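Local coordinates for phosphate transport system protein phoU (Streptococcus pneumoniae, PDB 2I0M) that probably takes part in regulating phosphate uptake, as a cytoplasmic zinc-binding homodimer of the PhoU family, at residues L19-L22 with V23-T26; S86-D89 with L90-G94. One frame throughout, in Å; residues are numbered along the deposited sequence.

Interaction 1 of 2, residues L19-L22 with V23-T26; sequences LGQL and VLET
Gln21 and Glu25 stand one helical turn apart, and their backbones are joined by a nearly straight hydrogen bond. The N-H of Glu25 donates to Gln21 O, N to O 3.0 Å, with 173° at the hydrogen. The same i to i+4 pattern runs through the segment. Val23 N bonds to Leu19 O at 2.9 Å, and Leu24 N bonds to Gly20 O at 2.9 Å. Thr26 N also bonds to Leu22 O, although the position of that oxygen is less certain. This is regular alpha-helix through residues 19-26, inside helix 5-35.

The polar side chains of Gln21 and Glu25 meet only loosely. Glu25 CG is anti to its carbonyl carbon (chi1 -73°), which brings CG to 3.4 Å from Gln21 O. The chain then runs on extended. Gln21 is bent at chi2, and its amide plane stands 81° from the plane of the Glu25 carboxylate. As modelled, Gln21 OE1 and Glu25 OE2 are 4.0 Å apart, and no hydrogen bond joins the two groups.

Aliphatic side chains rest on backbone carbonyls of the preceding turn. Leu24 CB lies 3.5 Å from Gly20 O. Leu22 crosses Glu25 at about a right angle, with its CD1 beside Glu25 OE1. The apolar groups serve other helices. Leu19 and Val23 touch Leu90 of helix 74-105, Leu22 and Thr26 touch Ile52 of helix 39-66, and Leu24 touches Leu130 of helix 117-136.

The chemistry is that of an amphipathic helix in an all-helical bundle. Backbone bonds hold the turn, aliphatic groups face the neighbouring helices, and the exposed Gln21 and Glu25 lie near each other without a hydrogen bond between their side chains.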
loop_
_atom_site.group_PDB
_atom_site.type_symbol
_atom_site.label_atom_id
_atom_site.label_comp_id
_atom_site.label_asym_id
_atom_site.label_seq_id
_atom_site.Cartn_x
_atom_site.Cartn_y
_atom_site.Cartn_z
ATOM N N LEU A 19 17.132 8.365 -0.673
ATOM C CA LEU A 19 16.065 7.738 -1.437
ATOM C C LEU A 19 14.772 8.543 -1.360
ATOM O O LEU A 19 14.117 8.743 -2.370
ATOM C CB LEU A 19 15.789 6.319 -0.933
ATOM C CG LEU A 19 15.653 5.146 -1.911
ATOM C CD1 LEU A 19 14.732 4.002 -1.354
ATOM C CD2 LEU A 19 15.286 5.542 -3.375
ATOM N N GLY A 20 14.403 8.966 -0.148
ATOM C CA GLY A 20 13.185 9.746 0.084
ATOM C C GLY A 20 13.206 11.117 -0.566
ATOM O O GLY A 20 12.182 11.589 -1.058
ATOM N N GLN A 21 14.364 11.773 -0.547
ATOM C CA GLN A 21 14.567 13.003 -1.308
ATOM C C GLN A 21 14.434 12.755 -2.823
ATOM O O GLN A 21 13.836 13.548 -3.534
ATOM C CB GLN A 21 15.934 13.590 -0.967
ATOM C CG GLN A 21 16.193 14.950 -1.555
ATOM C CD GLN A 21 15.205 16.006 -1.066
ATOM O OE1 GLN A 21 14.802 16.888 -1.843
ATOM N NE2 GLN A 21 14.818 15.936 0.218
ATOM N N LEU A 22 14.980 11.648 -3.310
ATOM C CA LEU A 22 14.779 11.267 -4.699
ATOM C C LEU A 22 13.283 11.107 -5.025
ATOM O O LEU A 22 12.824 11.648 -6.030
ATOM C CB LEU A 22 15.584 10.013 -5.075
ATOM C CG LEU A 22 15.483 9.528 -6.533
ATOM C CD1 LEU A 22 15.897 10.628 -7.516
ATOM C CD2 LEU A 22 16.302 8.249 -6.770
ATOM N N VAL A 23 12.518 10.393 -4.186
ATOM C CA VAL A 23 11.065 10.279 -4.461
ATOM C C VAL A 23 10.266 11.571 -4.287
ATOM O O VAL A 23 9.239 11.727 -4.935
ATOM C CB VAL A 23 10.329 8.985 -3.890
ATOM C CG1 VAL A 23 11.228 8.110 -3.050
ATOM C CG2 VAL A 23 9.011 9.295 -3.203
ATOM N N LEU A 24 10.750 12.490 -3.446
ATOM C CA LEU A 24 10.130 13.816 -3.318
ATOM C C LEU A 24 10.333 14.629 -4.592
ATOM O O LEU A 24 9.394 15.231 -5.098
ATOM C CB LEU A 24 10.633 14.587 -2.086
ATOM C CG LEU A 24 10.004 15.972 -1.855
ATOM C CD1 LEU A 24 8.492 15.957 -1.647
ATOM C CD2 LEU A 24 10.682 16.716 -0.699
ATOM N N GLU A 25 11.557 14.622 -5.108
ATOM C CA GLU A 25 11.857 15.233 -6.392
ATOM C C GLU A 25 11.016 14.694 -7.545
ATOM O O GLU A 25 10.484 15.473 -8.339
ATOM C CB GLU A 25 13.346 15.099 -6.714
ATOM C CG GLU A 25 14.212 16.026 -5.867
ATOM C CD GLU A 25 15.703 15.731 -5.990
ATOM O OE1 GLU A 25 16.080 14.734 -6.665
ATOM O OE2 GLU A 25 16.499 16.499 -5.397
ATOM N N THR A 26 10.891 13.376 -7.650
ATOM C CA THR A 26 10.139 12.804 -8.782
ATOM C C THR A 26 8.633 13.034 -8.661
ATOM O O THR A 26 7.954 13.158 -9.669
ATOM C CB THR A 26 10.513 11.322 -9.146
ATOM O OG1 THR A 26 9.333 10.511 -9.162
ATOM C CG2 THR A 26 11.511 10.736 -8.198
#

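Interaction 2 of 2, residues S86-D89 with L90-G94; sequences SCSD and LERMG. With ZN (zinc ion), chain D.
Arg92 reaches back along the helix over Ser88, one turn earlier. Its CG is anti to the carbonyl carbon (chi1 -67°) and lies 3.4 Å from Ser88 O. From CG to NE the chain is extended. Ser88 OG sits over one face of the guanidinium, offset toward the rim, and is 3.9 Å from Arg92 NE. This is packing. The charged end of Arg92 is held by a salt bridge to Asp89 of the second subunit, and Asp89 here pairs in return with Arg92 of that subunit.

Met93 also folds over the preceding turn. Its CG stands beside the backbone N (chi1 -69°), which sets CG and SD against Asp89 O, with CG 3.1 Å from that oxygen. Met93 N donates to Asp89 O at 2.8 Å.

Glu91 is bent at chi2 and offers both carboxylate oxygens to the zinc ion. Glu91 OE2 is 2.3 Å from the zinc and Glu91 OE1 is 2.6 Å away, a slightly uneven bidentate grip. Asp95 of the same chain and Asp214 of the second subunit supply the other ligands.

Helix 74-105 is buried here among several others. Cys87, Ser88 and Glu91 touch Gln56 of helix 39-66. Leu90 packs on Phe16 of helix 5-35, while Arg92 and Met93 meet Tyr196 of helix 177-209.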
loop_
_atom_site.group_PDB
_atom_site.type_symbol
_atom_site.label_atom_id
_atom_site.label_comp_id
_atom_site.label_asym_id
_atom_site.label_seq_id
_atom_site.Cartn_x
_atom_site.Cartn_y
_atom_site.Cartn_z
ATOM N N SER A 86 10.416 0.946 5.412
ATOM C CA SER A 86 10.130 2.259 4.876
ATOM C C SER A 86 10.705 2.484 3.468
ATOM O O SER A 86 10.135 3.227 2.677
ATOM C CB SER A 86 10.617 3.361 5.834
ATOM O OG SER A 86 9.905 3.354 7.062
ATOM N N CYS A 87 11.832 1.857 3.146
ATOM C CA CYS A 87 12.419 2.096 1.820
ATOM C C CYS A 87 11.548 1.453 0.721
ATOM O O CYS A 87 11.375 2.015 -0.356
ATOM C CB CYS A 87 13.903 1.712 1.766
ATOM S SG CYS A 87 14.222 -0.027 1.796
ATOM N N SER A 88 10.955 0.311 1.051
ATOM C CA SER A 88 9.897 -0.334 0.267
ATOM C C SER A 88 8.633 0.512 0.012
ATOM O O SER A 88 8.110 0.535 -1.104
ATOM C CB SER A 88 9.501 -1.644 0.944
ATOM O OG SER A 88 8.372 -2.205 0.304
ATOM N N ASP A 89 8.126 1.169 1.046
ATOM C CA ASP A 89 6.994 2.086 0.911
ATOM C C ASP A 89 7.369 3.248 -0.026
ATOM O O ASP A 89 6.542 3.759 -0.788
ATOM C CB ASP A 89 6.595 2.653 2.289
ATOM C CG ASP A 89 5.857 1.651 3.165
ATOM O OD1 ASP A 89 5.399 0.603 2.669
ATOM O OD2 ASP A 89 5.695 1.920 4.371
ATOM N N LEU A 90 8.638 3.642 0.049
ATOM C CA LEU A 90 9.182 4.710 -0.737
ATOM C C LEU A 90 9.235 4.299 -2.218
ATOM O O LEU A 90 8.816 5.072 -3.075
ATOM C CB LEU A 90 10.564 5.076 -0.186
ATOM C CG LEU A 90 11.037 6.477 0.200
ATOM C CD1 LEU A 90 10.033 7.335 1.029
ATOM C CD2 LEU A 90 12.360 6.312 0.940
ATOM N N GLU A 91 9.694 3.086 -2.538
ATOM C CA GLU A 91 9.616 2.673 -3.950
ATOM C C GLU A 91 8.201 2.493 -4.490
ATOM O O GLU A 91 7.978 2.635 -5.691
ATOM C CB GLU A 91 10.693 1.634 -4.412
ATOM C CG GLU A 91 10.400 0.188 -4.732
ATOM C CD GLU A 91 9.189 -0.106 -5.606
ATOM O OE1 GLU A 91 8.090 -0.217 -5.020
ATOM O OE2 GLU A 91 9.330 -0.302 -6.846
ATOM N N ARG A 92 7.240 2.236 -3.602
ATOM C CA ARG A 92 5.835 2.174 -4.029
ATOM C C ARG A 92 5.297 3.588 -4.254
ATOM O O ARG A 92 4.577 3.835 -5.219
ATOM C CB ARG A 92 4.992 1.339 -3.069
ATOM C CG ARG A 92 5.398 -0.137 -3.113
ATOM C CD ARG A 92 4.708 -0.951 -2.073
ATOM N NE ARG A 92 5.211 -2.323 -2.017
ATOM C CZ ARG A 92 4.825 -3.216 -1.106
ATOM N NH1 ARG A 92 3.929 -2.872 -0.174
ATOM N NH2 ARG A 92 5.323 -4.456 -1.129
ATOM N N MET A 93 5.684 4.514 -3.384
ATOM C CA MET A 93 5.452 5.957 -3.622
ATOM C C MET A 93 5.962 6.382 -5.007
ATOM O O MET A 93 5.192 6.891 -5.826
ATOM C CB MET A 93 6.075 6.782 -2.500
ATOM C CG MET A 93 5.316 6.568 -1.167
ATOM S SD MET A 93 6.121 7.201 0.310
ATOM C CE MET A 93 6.164 8.900 -0.166
ATOM N N GLY A 94 7.246 6.128 -5.264
ATOM C CA GLY A 94 7.855 6.242 -6.598
ATOM C C GLY A 94 7.061 5.672 -7.770
ATOM O O GLY A 94 6.872 6.350 -8.767
HETATM ZN ZN ZN D . 7.317 -1.295 -7.239
#

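From the N terminus, interaction 1 comes first, on helix 5-35. The chain then passes through helix 39-66 before interaction 2 on helix 74-105. Each contact lies within one continuous helix, so neither closes a long loop. They follow in series and do not nest or cross. In space they meet side by side, with centres about 10 Å apart. Leu90 CD2 packs 3.5 Å from Gly20 N, and Val23 CG2 lies 3.9 Å from Met93 CB. Together they join helices 5-35 and 74-105 within the first PhoU domain. Residues 86-94 carry that packing on to a zinc site and the dimer partner.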